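Local coordinates for protein (S)-ureidoglycine--glyoxylate transaminase (PDB 3ISL) that transfers the amino group of (S)-ureidoglycine to glyoxylate in purine catabolism, giving oxalurate (N-carbamoyl-2-oxoglycine) and glycine with the help of pyridoxal 5'-phosphate, at residues Asp23-Arg28 with Val280-Glu285; Thr325-Pro330 with Lys360-Gly365. All blocks are in the same frame, centred on the assembly; numbering follows the deposited sequence.

How the contacts relate
The two contacts follow one another along the chain: contact 1 joins Asp23-Arg28 to Val280-Glu285 before contact 2 pairs Thr325-Pro330 with Lys360-Gly365. Their centres are 29 Å apart and their nearest atoms about 14 Å, so they do not touch. Contact 1 is a partly buried meeting of two helices, away from the annotated sites but beside the second subunit. Contact 2 is a buried antiparallel strand pair near the cofactor: the side chain of Arg363 comes about 7 Å from the bound pyridoxal phosphate and from that of Lys198, the lysine that carries the cofactor in the enzyme but is not linked to it here. Helix 288-308 touches both, meeting Val283 of contact 1 and the Val327 face of the strand pair.

Contact 1: residues Asp23-Arg28 with Val280-Glu285; sequences DPRVLR and VRLVLE
Leu282 pushes its two methyl groups against Arg25 and Asp23, and nearly all of the contact is made through this one side chain. Its CG stands beside its own backbone N (chi1 -61°), which sends the branch out from helix 270-286 toward the start of helix 24-29. CD2 lies 3.8 Å above the guanidinium plane of Arg25, over its centre, so the charged group is laid flat on a methyl. CD1 sits in the angle between the two residues, 3.6 Å from Asp23 CG and close to Arg25 NH1 as well. Deeper in, Val26 adds a light apolar touch, its CG2 lying 4.1 Å from Leu282 CD1.

The Arg25 chain is bent at chi2 and chi3, folding back so that NH1 reaches Asp23 OD2 at 3.0 Å in a salt bridge. Asp23 OD2 lies close to the guanidinium plane, whereas NH1 meets it from above the carboxylate plane. Asp23 is also the N-cap residue and accepts from Arg25 N, although the position of its OD1 is less certain. Toward Glu285 the link is indirect: one water donates to Glu285 OE1 at 2.8 Å and accepts a weak bond from Arg25 NH2. The other oxygen, Glu285 OE2, takes a salt bridge from Arg281 NH1 at 3.0 Å, one turn earlier on the same helix. Leu282 CD2 also lies over the Arg281 guanidinium, off its centre, so one methyl serves both arginines; the nearby acids probably ease the closeness of Arg25 and Arg281.

The short helix segments run close to antiparallel (154°), with axes 10.9 Å apart. Tyr369 lies against Asp23 and Pro24, helix 40-56 brings Met52 against Val280, Arg281 and Leu284, and helix 288-308 meets Val283. Arg5 of the second subunit packs on Arg281 and Glu285, placing this helix pair at the homodimer border.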
ATOM      1  N   ASP A  23     -12.034 -14.172   3.942  1.00 20.40           N
ATOM      2  CA  ASP A  23     -12.322 -15.235   4.932  1.00 24.23           C
ATOM      3  C   ASP A  23     -12.292 -14.638   6.361  1.00 25.19           C
ATOM      4  O   ASP A  23     -11.383 -13.856   6.679  1.00 25.97           O
ATOM      5  CB  ASP A  23     -11.301 -16.414   4.838  1.00 25.60           C
ATOM      6  CG  ASP A  23     -11.741 -17.667   5.658  1.00 27.13           C
ATOM      7  OD1 ASP A  23     -11.861 -17.595   6.898  1.00 28.65           O
ATOM      8  OD2 ASP A  23     -12.002 -18.746   5.089  1.00 24.94           O
ATOM      9  N   PRO A  24     -13.257 -15.024   7.223  1.00 25.47           N
ATOM     10  CA  PRO A  24     -13.304 -14.631   8.593  1.00 25.75           C
ATOM     11  C   PRO A  24     -12.035 -14.955   9.353  1.00 26.27           C
ATOM     12  O   PRO A  24     -11.689 -14.195  10.264  1.00 25.00           O
ATOM     13  CB  PRO A  24     -14.495 -15.442   9.134  1.00 25.10           C
ATOM     14  CG  PRO A  24     -15.425 -15.390   8.014  1.00 26.15           C
ATOM     15  CD  PRO A  24     -14.478 -15.800   6.888  1.00 26.48           C
ATOM     16  N   ARG A  25     -11.349 -16.051   8.993  1.00 26.49           N
ATOM     17  CA  ARG A  25     -10.056 -16.318   9.638  1.00 28.28           C
ATOM     18  C   ARG A  25      -8.988 -15.240   9.311  1.00 27.37           C
ATOM     19  O   ARG A  25      -8.097 -14.993  10.100  1.00 30.13           O
ATOM     20  CB  ARG A  25      -9.527 -17.698   9.291  1.00 28.49           C
ATOM     21  CG  ARG A  25     -10.325 -18.820   9.921  1.00 30.81           C
ATOM     22  CD  ARG A  25     -10.972 -19.557   8.774  1.00 37.27           C
ATOM     23  NE  ARG A  25     -10.313 -20.818   8.614  1.00 36.58           N
ATOM     24  CZ  ARG A  25     -10.309 -21.563   7.514  1.00 34.36           C
ATOM     25  NH1 ARG A  25     -10.858 -21.172   6.328  1.00 31.29           N
ATOM     26  NH2 ARG A  25      -9.684 -22.708   7.619  1.00 29.38           N
ATOM     27  N   VAL A  26      -9.058 -14.658   8.110  1.00 26.54           N
ATOM     28  CA  VAL A  26      -8.170 -13.547   7.747  1.00 23.86           C
ATOM     29  C   VAL A  26      -8.630 -12.283   8.429  1.00 23.11           C
ATOM     30  O   VAL A  26      -7.808 -11.556   9.035  1.00 23.52           O
ATOM     31  CB  VAL A  26      -8.073 -13.393   6.199  1.00 23.03           C
ATOM     32  CG1 VAL A  26      -7.402 -12.134   5.845  1.00 20.82           C
ATOM     33  CG2 VAL A  26      -7.286 -14.604   5.595  1.00 23.60           C
ATOM     34  N   LEU A  27      -9.926 -11.971   8.336  1.00 22.03           N
ATOM     35  CA  LEU A  27     -10.426 -10.830   9.120  1.00 21.44           C
ATOM     36  C   LEU A  27     -10.018 -10.805  10.610  1.00 21.32           C
ATOM     37  O   LEU A  27      -9.562  -9.735  11.087  1.00 20.07           O
ATOM     38  CB  LEU A  27     -11.936 -10.674   9.010  1.00 22.03           C
ATOM     39  CG  LEU A  27     -12.427 -10.338   7.616  1.00 22.68           C
ATOM     40  CD1 LEU A  27     -13.949 -10.448   7.615  1.00 24.00           C
ATOM     41  CD2 LEU A  27     -11.889  -8.950   7.203  1.00 21.29           C
ATOM     42  N   ARG A  28     -10.256 -11.897  11.357  1.00 21.88           N
ATOM     43  CA  ARG A  28     -10.028 -11.876  12.823  1.00 23.77           C
ATOM     44  C   ARG A  28      -8.545 -11.625  13.063  1.00 21.65           C
ATOM     45  O   ARG A  28      -8.199 -11.055  14.050  1.00 21.78           O
ATOM     46  CB  ARG A  28     -10.483 -13.189  13.584  1.00 24.90           C
ATOM     47  CG  ARG A  28      -9.580 -14.437  13.212  1.00 29.10           C
ATOM     48  CD  ARG A  28      -9.789 -15.829  13.907  1.00 31.31           C
ATOM     49  NE  ARG A  28     -11.007 -16.371  13.407  1.00 31.96           N
ATOM     50  CZ  ARG A  28     -11.363 -17.651  13.250  1.00 30.36           C
ATOM     51  NH1 ARG A  28     -10.552 -18.719  13.494  1.00 28.65           N
ATOM     52  NH2 ARG A  28     -12.579 -17.843  12.755  1.00 28.54           N
ATOM     53  N   VAL A 280      -2.662 -16.677   2.317  1.00 15.82           N
ATOM     54  CA  VAL A 280      -1.942 -17.715   1.605  1.00 16.73           C
ATOM     55  C   VAL A 280      -1.909 -19.018   2.427  1.00 17.03           C
ATOM     56  O   VAL A 280      -2.023 -20.126   1.889  1.00 15.58           O
ATOM     57  CB  VAL A 280      -0.514 -17.282   1.261  1.00 16.29           C
ATOM     58  CG1 VAL A 280       0.045 -18.237   0.286  1.00 17.30           C
ATOM     59  CG2 VAL A 280      -0.624 -15.904   0.585  1.00 17.71           C
ATOM     60  N   ARG A 281      -1.805 -18.918   3.734  1.00 16.58           N
ATOM     61  CA  ARG A 281      -1.829 -20.218   4.453  1.00 17.80           C
ATOM     62  C   ARG A 281      -3.155 -20.964   4.166  1.00 18.21           C
ATOM     63  O   ARG A 281      -3.148 -22.169   4.079  1.00 19.61           O
ATOM     64  CB  ARG A 281      -1.633 -20.030   5.965  1.00 17.08           C
ATOM     65  CG  ARG A 281      -1.983 -21.224   6.827  1.00 17.00           C
ATOM     66  CD  ARG A 281      -1.746 -20.940   8.274  1.00 25.50           C
ATOM     67  NE  ARG A 281      -2.694 -19.996   8.874  1.00 22.70           N
ATOM     68  CZ  ARG A 281      -3.885 -20.315   9.380  1.00 21.86           C
ATOM     69  NH1 ARG A 281      -4.393 -21.552   9.290  1.00 17.90           N
ATOM     70  NH2 ARG A 281      -4.596 -19.355   9.943  1.00 20.63           N
ATOM     71  N   LEU A 282      -4.281 -20.244   4.085  1.00 18.25           N
ATOM     72  CA  LEU A 282      -5.577 -20.864   3.846  1.00 18.38           C
ATOM     73  C   LEU A 282      -5.678 -21.450   2.481  1.00 18.44           C
ATOM     74  O   LEU A 282      -6.302 -22.538   2.309  1.00 18.05           O
ATOM     75  CB  LEU A 282      -6.772 -19.935   4.081  1.00 17.33           C
ATOM     76  CG  LEU A 282      -6.901 -19.395   5.502  1.00 22.57           C
ATOM     77  CD1 LEU A 282      -8.224 -18.626   5.691  1.00 26.54           C
ATOM     78  CD2 LEU A 282      -6.747 -20.439   6.592  1.00 21.80           C
ATOM     79  N   VAL A 283      -5.089 -20.778   1.499  1.00 18.04           N
ATOM     80  CA  VAL A 283      -5.086 -21.422   0.184  1.00 18.64           C
ATOM     81  C   VAL A 283      -4.334 -22.739   0.163  1.00 18.29           C
ATOM     82  O   VAL A 283      -4.788 -23.709  -0.393  1.00 16.88           O
ATOM     83  CB  VAL A 283      -4.830 -20.490  -1.054  1.00 19.73           C
ATOM     84  CG1 VAL A 283      -4.879 -19.042  -0.770  1.00 19.49           C
ATOM     85  CG2 VAL A 283      -3.902 -21.077  -2.228  1.00 16.55           C
ATOM     86  N   LEU A 284      -3.203 -22.754   0.805  1.00 17.45           N
ATOM     87  CA  LEU A 284      -2.375 -23.945   0.839  1.00 18.94           C
ATOM     88  C   LEU A 284      -3.001 -25.047   1.688  1.00 18.40           C
ATOM     89  O   LEU A 284      -2.713 -26.188   1.459  1.00 18.50           O
ATOM     90  CB  LEU A 284      -0.982 -23.551   1.361  1.00 18.33           C
ATOM     91  CG  LEU A 284       0.125 -23.231   0.339  1.00 22.16           C
ATOM     92  CD1 LEU A 284      -0.169 -23.140  -1.241  1.00 18.68           C
ATOM     93  CD2 LEU A 284       1.025 -22.168   0.788  1.00 16.99           C
ATOM     94  N   GLU A 285      -3.829 -24.712   2.691  1.00 19.62           N
ATOM     95  CA  GLU A 285      -4.462 -25.733   3.481  1.00 20.15           C
ATOM     96  C   GLU A 285      -5.558 -26.385   2.675  1.00 21.03           C
ATOM     97  O   GLU A 285      -5.760 -27.590   2.791  1.00 19.34           O
ATOM     98  CB  GLU A 285      -5.014 -25.232   4.804  1.00 20.01           C
ATOM     99  CG  GLU A 285      -3.925 -24.630   5.720  1.00 26.30           C
ATOM    100  CD  GLU A 285      -4.411 -24.286   7.146  1.00 29.67           C
ATOM    101  OE1 GLU A 285      -5.643 -24.224   7.351  1.00 26.95           O
ATOM    102  OE2 GLU A 285      -3.530 -24.107   8.065  1.00 29.24           O
TER
HETATM  103  O   HOH W   1      -8.164 -24.290   6.243  1.00 25.47           O

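Contact 2: residues Thr325-Pro330 with Lys360-Gly365; sequences TCVEIP and KIWRIG
Ile329 and Trp362 come together through matching first torsions: each CG atom that leads into the contact, Ile329 CG1 (chi1 -59°) and Trp362 CG (chi1 -58°), stands beside its own backbone N. With chi2 turning the ring, the indole reaches the residues just past the partner strand, and Ile329 CG1 sits over its six-membered ring in a CH-pi contact, 3.5 Å from the centroid and only 8° off the normal. Pro330 CD adds an oblique contact at 3.7 Å to Trp362 CH2, while Val327 CG1 lies at the ring edge, in plane. The indole NE1, turned out of the strand pair, donates to Gly335 O.

Alongside it the backbones form an antiparallel ladder. Thr325 with Ile364 and Val327 with Trp362 are hydrogen-bonded pairs. Val327 N bonds Trp362 O at 2.8 Å, and past the end of the strand Ile329 N still reaches Lys360 O at 3.0 Å.

On the face of Val327, its CG2 touches Ile364 CD1 at 4.0 Å, and helix 288-308 closes over them with Leu302 and Ile306. The other face carries Cys326, whose SG meets Ile361 CD1 at 4.1 Å, and Arg363, whose guanidinium leads away to Ser352 O and Thr147 O.

Backbone hydrogen bonds of Cys326 with Phe314, Glu328 with Arg312 and Arg363 with Ala351 tie the pair to its flanking segments. Such a small antiparallel sheet, packed on helices, is characteristic of the C-terminal domain of fold-type I, class-V aminotransferases, and here its Arg363 face turns toward the cofactor site.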
ATOM      1  N   THR A 325     -17.990 -14.538 -14.795  1.00 24.39           N
ATOM      2  CA  THR A 325     -19.041 -14.978 -15.677  1.00 24.06           C
ATOM      3  C   THR A 325     -19.738 -13.734 -16.180  1.00 23.08           C
ATOM      4  O   THR A 325     -20.213 -12.929 -15.372  1.00 22.74           O
ATOM      5  CB  THR A 325     -20.006 -15.871 -14.866  1.00 23.82           C
ATOM      6  OG1 THR A 325     -19.287 -17.055 -14.602  1.00 23.49           O
ATOM      7  CG2 THR A 325     -21.317 -16.243 -15.712  1.00 23.81           C
ATOM      8  N   CYS A 326     -19.710 -13.534 -17.489  1.00 23.16           N
ATOM      9  CA  CYS A 326     -20.192 -12.302 -18.118  1.00 24.65           C
ATOM     10  C   CYS A 326     -21.584 -12.595 -18.646  1.00 24.50           C
ATOM     11  O   CYS A 326     -21.745 -13.400 -19.577  1.00 24.29           O
ATOM     12  CB  CYS A 326     -19.268 -11.874 -19.296  1.00 25.65           C
ATOM     13  SG  CYS A 326     -17.575 -11.597 -18.813  1.00 26.43           S
ATOM     14  N   VAL A 327     -22.583 -11.941 -18.052  1.00 24.62           N
ATOM     15  CA  VAL A 327     -23.968 -12.215 -18.374  1.00 23.63           C
ATOM     16  C   VAL A 327     -24.461 -11.085 -19.248  1.00 24.99           C
ATOM     17  O   VAL A 327     -24.298  -9.918 -18.889  1.00 24.56           O
ATOM     18  CB  VAL A 327     -24.834 -12.319 -17.107  1.00 23.84           C
ATOM     19  CG1 VAL A 327     -26.351 -12.608 -17.451  1.00 23.36           C
ATOM     20  CG2 VAL A 327     -24.253 -13.369 -16.139  1.00 24.70           C
ATOM     21  N   GLU A 328     -25.089 -11.437 -20.378  1.00 25.07           N
ATOM     22  CA  GLU A 328     -25.595 -10.453 -21.331  1.00 26.23           C
ATOM     23  C   GLU A 328     -26.834  -9.787 -20.750  1.00 26.34           C
ATOM     24  O   GLU A 328     -27.772 -10.477 -20.310  1.00 25.74           O
ATOM     25  CB  GLU A 328     -25.853 -11.088 -22.735  1.00 26.79           C
ATOM     26  CG  GLU A 328     -24.551 -11.231 -23.569  1.00 28.64           C
ATOM     27  CD  GLU A 328     -24.679 -11.959 -24.923  1.00 34.39           C
ATOM     28  OE1 GLU A 328     -23.636 -12.013 -25.641  1.00 34.99           O
ATOM     29  OE2 GLU A 328     -25.787 -12.458 -25.274  1.00 32.59           O
ATOM     30  N   ILE A 329     -26.808  -8.451 -20.726  1.00 25.90           N
ATOM     31  CA  ILE A 329     -27.959  -7.636 -20.364  1.00 26.09           C
ATOM     32  C   ILE A 329     -28.985  -7.688 -21.501  1.00 26.16           C
ATOM     33  O   ILE A 329     -28.734  -7.268 -22.621  1.00 26.16           O
ATOM     34  CB  ILE A 329     -27.557  -6.162 -20.036  1.00 25.88           C
ATOM     35  CG1 ILE A 329     -26.538  -6.141 -18.865  1.00 24.96           C
ATOM     36  CG2 ILE A 329     -28.815  -5.287 -19.741  1.00 25.70           C
ATOM     37  CD1 ILE A 329     -25.750  -4.821 -18.716  1.00 18.22           C
ATOM     38  N   PRO A 330     -30.159  -8.217 -21.212  1.00 26.78           N
ATOM     39  CA  PRO A 330     -31.214  -8.319 -22.267  1.00 26.48           C
ATOM     40  C   PRO A 330     -31.669  -6.945 -22.773  1.00 27.43           C
ATOM     41  O   PRO A 330     -31.648  -5.960 -22.014  1.00 26.81           O
ATOM     42  CB  PRO A 330     -32.359  -9.017 -21.548  1.00 26.20           C
ATOM     43  CG  PRO A 330     -31.776  -9.492 -20.164  1.00 26.33           C
ATOM     44  CD  PRO A 330     -30.613  -8.622 -19.870  1.00 25.34           C
ATOM     45  N   LYS A 360     -23.466  -3.703 -21.968  1.00 30.04           N
ATOM     46  CA  LYS A 360     -23.667  -5.000 -22.639  1.00 28.60           C
ATOM     47  C   LYS A 360     -23.722  -6.152 -21.660  1.00 27.07           C
ATOM     48  O   LYS A 360     -24.389  -7.133 -21.910  1.00 25.70           O
ATOM     49  CB  LYS A 360     -22.555  -5.275 -23.668  1.00 28.00           C
ATOM     50  CG  LYS A 360     -22.652  -4.381 -24.924  1.00 33.75           C
ATOM     51  CD  LYS A 360     -21.310  -4.296 -25.655  1.00 38.78           C
ATOM     52  CE  LYS A 360     -20.845  -5.693 -26.151  1.00 42.86           C
ATOM     53  NZ  LYS A 360     -21.096  -5.984 -27.604  1.00 43.90           N
ATOM     54  N   ILE A 361     -22.961  -6.054 -20.568  1.00 25.18           N
ATOM     55  CA  ILE A 361     -22.773  -7.210 -19.697  1.00 25.05           C
ATOM     56  C   ILE A 361     -22.754  -6.837 -18.246  1.00 24.31           C
ATOM     57  O   ILE A 361     -22.313  -5.742 -17.873  1.00 23.04           O
ATOM     58  CB  ILE A 361     -21.434  -8.019 -19.987  1.00 24.46           C
ATOM     59  CG1 ILE A 361     -20.194  -7.112 -20.066  1.00 24.01           C
ATOM     60  CG2 ILE A 361     -21.566  -8.915 -21.187  1.00 23.14           C
ATOM     61  CD1 ILE A 361     -18.813  -7.879 -19.886  1.00 23.30           C
ATOM     62  N   TRP A 362     -23.218  -7.754 -17.414  1.00 24.29           N
ATOM     63  CA  TRP A 362     -22.801  -7.712 -15.990  1.00 23.70           C
ATOM     64  C   TRP A 362     -21.724  -8.718 -15.852  1.00 24.36           C
ATOM     65  O   TRP A 362     -21.724  -9.673 -16.595  1.00 24.78           O
ATOM     66  CB  TRP A 362     -23.902  -8.101 -15.016  1.00 21.90           C
ATOM     67  CG  TRP A 362     -25.146  -7.269 -15.075  1.00 22.46           C
ATOM     68  CD1 TRP A 362     -25.349  -5.988 -14.559  1.00 20.77           C
ATOM     69  CD2 TRP A 362     -26.409  -7.695 -15.614  1.00 20.83           C
ATOM     70  NE1 TRP A 362     -26.689  -5.600 -14.778  1.00 21.97           N
ATOM     71  CE2 TRP A 362     -27.347  -6.625 -15.421  1.00 21.91           C
ATOM     72  CE3 TRP A 362     -26.834  -8.865 -16.266  1.00 22.55           C
ATOM     73  CZ2 TRP A 362     -28.705  -6.704 -15.878  1.00 21.56           C
ATOM     74  CZ3 TRP A 362     -28.179  -8.953 -16.716  1.00 18.49           C
ATOM     75  CH2 TRP A 362     -29.091  -7.859 -16.537  1.00 21.41           C
ATOM     76  N   ARG A 363     -20.817  -8.520 -14.886  1.00 25.06           N
ATOM     77  CA  ARG A 363     -19.793  -9.510 -14.605  1.00 25.60           C
ATOM     78  C   ARG A 363     -19.975 -10.057 -13.194  1.00 24.36           C
ATOM     79  O   ARG A 363     -19.932  -9.320 -12.218  1.00 23.40           O
ATOM     80  CB  ARG A 363     -18.385  -8.921 -14.796  1.00 25.18           C
ATOM     81  CG  ARG A 363     -18.136  -8.434 -16.205  1.00 28.05           C
ATOM     82  CD  ARG A 363     -16.792  -7.764 -16.317  1.00 29.79           C
ATOM     83  NE  ARG A 363     -16.834  -6.455 -15.711  1.00 31.36           N
ATOM     84  CZ  ARG A 363     -15.850  -5.937 -14.983  1.00 30.33           C
ATOM     85  NH1 ARG A 363     -14.725  -6.594 -14.781  1.00 28.08           N
ATOM     86  NH2 ARG A 363     -15.995  -4.733 -14.478  1.00 29.43           N
ATOM     87  N   ILE A 364     -20.158 -11.369 -13.077  1.00 23.85           N
ATOM     88  CA  ILE A 364     -20.373 -11.925 -11.752  1.00 23.45           C
ATOM     89  C   ILE A 364     -19.075 -12.696 -11.444  1.00 24.55           C
ATOM     90  O   ILE A 364     -18.732 -13.610 -12.185  1.00 24.40           O
ATOM     91  CB  ILE A 364     -21.574 -12.815 -11.674  1.00 23.17           C
ATOM     92  CG1 ILE A 364     -22.832 -12.066 -12.198  1.00 24.05           C
ATOM     93  CG2 ILE A 364     -21.739 -13.446 -10.217  1.00 20.37           C
ATOM     94  CD1 ILE A 364     -24.148 -12.863 -12.165  1.00 23.19           C
ATOM     95  N   GLY A 365     -18.381 -12.277 -10.375  1.00 22.63           N
ATOM     96  CA  GLY A 365     -17.129 -12.901  -9.901  1.00 23.56           C
ATOM     97  C   GLY A 365     -17.496 -14.052  -8.979  1.00 23.83           C
ATOM     98  O   GLY A 365     -18.536 -13.976  -8.269  1.00 25.70           O
TER